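Local coordinates for protein peptide amidase (Stenotrophomonas maltophilia, PDB 1M22) that probably hydrolyses amide bonds, as a peptide amidase of the amidase signature family, at residues V206-R211 with A236-I241. Residues are numbered along the deposited sequence; the frame is centred on the assembly and turned at random.
Sequences VGLVSR and AVLTAI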
ATOM      1  N   VAL A 206      -4.147  -1.514  12.082  1.00  6.44           N
ATOM      2  CA  VAL A 206      -4.230  -2.962  11.947  1.00  6.72           C
ATOM      3  C   VAL A 206      -5.550  -3.408  12.569  1.00  6.72           C
ATOM      4  O   VAL A 206      -5.802  -3.183  13.754  1.00  9.27           O
ATOM      5  CB  VAL A 206      -3.047  -3.655  12.653  1.00  7.06           C
ATOM      6  CG1 VAL A 206      -3.277  -5.161  12.696  1.00  8.59           C
ATOM      7  CG2 VAL A 206      -1.756  -3.343  11.908  1.00  9.58           C
ATOM      8  N   GLY A 207      -6.395  -4.026  11.754  1.00  7.20           N
ATOM      9  CA  GLY A 207      -7.688  -4.470  12.238  1.00  8.30           C
ATOM     10  C   GLY A 207      -8.844  -3.802  11.517  1.00  6.29           C
ATOM     11  O   GLY A 207      -9.977  -4.274  11.610  1.00  8.58           O
ATOM     12  N   LEU A 208      -8.582  -2.708  10.805  1.00  7.00           N
ATOM     13  CA  LEU A 208      -9.652  -2.029  10.081  1.00  6.34           C
ATOM     14  C   LEU A 208     -10.059  -2.832   8.851  1.00  5.89           C
ATOM     15  O   LEU A 208     -11.240  -2.921   8.522  1.00  6.65           O
ATOM     16  CB  LEU A 208      -9.217  -0.624   9.643  1.00  6.95           C
ATOM     17  CG  LEU A 208     -10.299   0.171   8.893  1.00  5.73           C
ATOM     18  CD1 LEU A 208     -11.475   0.452   9.823  1.00  9.62           C
ATOM     19  CD2 LEU A 208      -9.711   1.478   8.368  1.00  8.91           C
ATOM     20  N   VAL A 209      -9.066  -3.414   8.182  1.00  6.01           N
ATOM     21  CA  VAL A 209      -9.276  -4.205   6.972  1.00  6.09           C
ATOM     22  C   VAL A 209      -8.765  -5.627   7.190  1.00  6.38           C
ATOM     23  O   VAL A 209      -7.629  -5.831   7.622  1.00  6.05           O
ATOM     24  CB  VAL A 209      -8.528  -3.581   5.769  1.00  5.62           C
ATOM     25  CG1 VAL A 209      -8.776  -4.405   4.510  1.00  6.78           C
ATOM     26  CG2 VAL A 209      -8.972  -2.136   5.570  1.00  7.15           C
ATOM     27  N   SER A 210      -9.596  -6.613   6.872  1.00  5.48           N
ATOM     28  CA  SER A 210      -9.210  -8.003   7.063  1.00  5.57           C
ATOM     29  C   SER A 210      -7.959  -8.418   6.296  1.00  5.02           C
ATOM     30  O   SER A 210      -7.770  -8.038   5.141  1.00  5.65           O
ATOM     31  CB  SER A 210     -10.359  -8.919   6.653  1.00  6.33           C
ATOM     32  OG  SER A 210      -9.990 -10.277   6.824  1.00  6.89           O
ATOM     33  N   ARG A 211      -7.115  -9.212   6.952  1.00  6.39           N
ATOM     34  CA  ARG A 211      -5.911  -9.733   6.318  1.00  6.01           C
ATOM     35  C   ARG A 211      -6.165 -11.156   5.820  1.00  6.45           C
ATOM     36  O   ARG A 211      -5.250 -11.821   5.329  1.00  7.87           O
ATOM     37  CB  ARG A 211      -4.723  -9.758   7.294  1.00  7.48           C
ATOM     38  CG  ARG A 211      -4.053  -8.409   7.569  1.00  6.64           C
ATOM     39  CD  ARG A 211      -4.804  -7.592   8.612  1.00  7.64           C
ATOM     40  NE  ARG A 211      -4.952  -8.326   9.868  1.00  6.54           N
ATOM     41  CZ  ARG A 211      -3.973  -8.534  10.745  1.00  7.46           C
ATOM     42  NH1 ARG A 211      -2.755  -8.056  10.527  1.00  7.43           N
ATOM     43  NH2 ARG A 211      -4.207  -9.262  11.830  1.00  9.18           N
ATOM     44  N   ALA A 236     -12.596   6.315  -1.052  1.00  6.71           N
ATOM     45  CA  ALA A 236     -13.645   5.489  -1.638  1.00  6.99           C
ATOM     46  C   ALA A 236     -13.282   4.013  -1.500  1.00  6.74           C
ATOM     47  O   ALA A 236     -14.121   3.182  -1.156  1.00  7.38           O
ATOM     48  CB  ALA A 236     -13.836   5.847  -3.106  1.00  7.94           C
ATOM     49  N   VAL A 237     -12.022   3.685  -1.765  1.00  6.56           N
ATOM     50  CA  VAL A 237     -11.583   2.304  -1.649  1.00  7.49           C
ATOM     51  C   VAL A 237     -11.631   1.821  -0.200  1.00  6.00           C
ATOM     52  O   VAL A 237     -12.091   0.710   0.073  1.00  7.09           O
ATOM     53  CB  VAL A 237     -10.154   2.130  -2.211  1.00  7.75           C
ATOM     54  CG1 VAL A 237      -9.657   0.721  -1.945  1.00  9.87           C
ATOM     55  CG2 VAL A 237     -10.153   2.398  -3.709  1.00  9.99           C
ATOM     56  N   LEU A 238     -11.175   2.654   0.733  1.00  5.69           N
ATOM     57  CA  LEU A 238     -11.183   2.270   2.143  1.00  6.72           C
ATOM     58  C   LEU A 238     -12.608   1.978   2.604  1.00  6.93           C
ATOM     59  O   LEU A 238     -12.849   1.037   3.359  1.00  7.83           O
ATOM     60  CB  LEU A 238     -10.572   3.376   3.014  1.00  7.65           C
ATOM     61  CG  LEU A 238     -10.292   2.972   4.470  1.00  7.07           C
ATOM     62  CD1 LEU A 238      -9.205   1.903   4.501  1.00  9.25           C
ATOM     63  CD2 LEU A 238      -9.858   4.182   5.277  1.00  7.71           C
ATOM     64  N   THR A 239     -13.557   2.782   2.136  1.00  6.65           N
ATOM     65  CA  THR A 239     -14.955   2.601   2.502  1.00  8.10           C
ATOM     66  C   THR A 239     -15.451   1.210   2.105  1.00  9.27           C
ATOM     67  O   THR A 239     -16.231   0.587   2.824  1.00 11.49           O
ATOM     68  CB  THR A 239     -15.837   3.672   1.820  1.00  8.11           C
ATOM     69  OG1 THR A 239     -15.452   4.975   2.283  1.00  8.90           O
ATOM     70  CG2 THR A 239     -17.310   3.441   2.138  1.00 12.25           C
ATOM     71  N   ALA A 240     -14.984   0.719   0.964  1.00  7.75           N
ATOM     72  CA  ALA A 240     -15.404  -0.589   0.480  1.00  8.14           C
ATOM     73  C   ALA A 240     -14.706  -1.783   1.136  1.00  8.87           C
ATOM     74  O   ALA A 240     -15.328  -2.828   1.332  1.00 11.10           O
ATOM     75  CB  ALA A 240     -15.222  -0.657  -1.037  1.00  9.63           C
ATOM     76  N   ILE A 241     -13.428  -1.641   1.482  1.00  7.92           N
ATOM     77  CA  ILE A 241     -12.699  -2.767   2.064  1.00  7.91           C
ATOM     78  C   ILE A 241     -12.716  -2.882   3.584  1.00  8.43           C
ATOM     79  O   ILE A 241     -12.445  -3.958   4.117  1.00  9.07           O
ATOM     80  CB  ILE A 241     -11.222  -2.800   1.577  1.00  7.62           C
ATOM     81  CG1 ILE A 241     -10.456  -1.568   2.062  1.00  7.76           C
ATOM     82  CG2 ILE A 241     -11.187  -2.891   0.052  1.00 10.49           C
ATOM     83  CD1 ILE A 241      -8.977  -1.579   1.677  1.00  8.79           C
TER
HETATM   84  O   HOH W   1     -12.204  -6.034   5.937  1.00  8.33           O
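In the amidase fold, the loop joining strands 200-203 and 223-228 of the central mixed sheet packs on the C-terminal end of helix 231-241 through L208 and V209, which meet L238 and I241. V209 is at the middle of this buried patch, its CA 6.2 Å from that of I241. Both its methyls are used: CG2 lies 3.9 Å from I241 CG1, while CG1 sits 3.7 Å from I241 O, the last carbonyl of the helix. Because chi1 of V209 is -179°, CG1 points away from the residue's own N and the two methyls fork around the ethyl branch of I241; a compact beta-branched residue suits so short a gap. I241 places CG1 between its own N and carbonyl carbon (chi1 64°), and from there the slim, extended ethyl arm, suited to the valine's fork, carries CD1 to 3.9 Å from V209 CG2.

Beside this pair two leucines, long enough for a wider backbone separation, reach across it, their side chains crossing at about a right angle. L208 CD2 is 3.9 Å from L238 CD1, which also comes within 4.2 Å of V209 CG2. L208 continues onto M254 and Y262, and V209 also touches L113 of helix 112-119, so the apolar cluster extends beyond the loop and helix.

No direct hydrogen bond joins the two segments. Instead, one water accepts from S210 N at 2.8 Å and donates to I241 O at 2.8 Å, serving a backbone donor of the loop and a carbonyl at the helix end. S210 OG bonds to D245 OD2, tying the loop to the chain just beyond the helix. Apolar branches thus fit the loop against the helix, while the bridging water pairs two main-chain polar groups that do not meet directly.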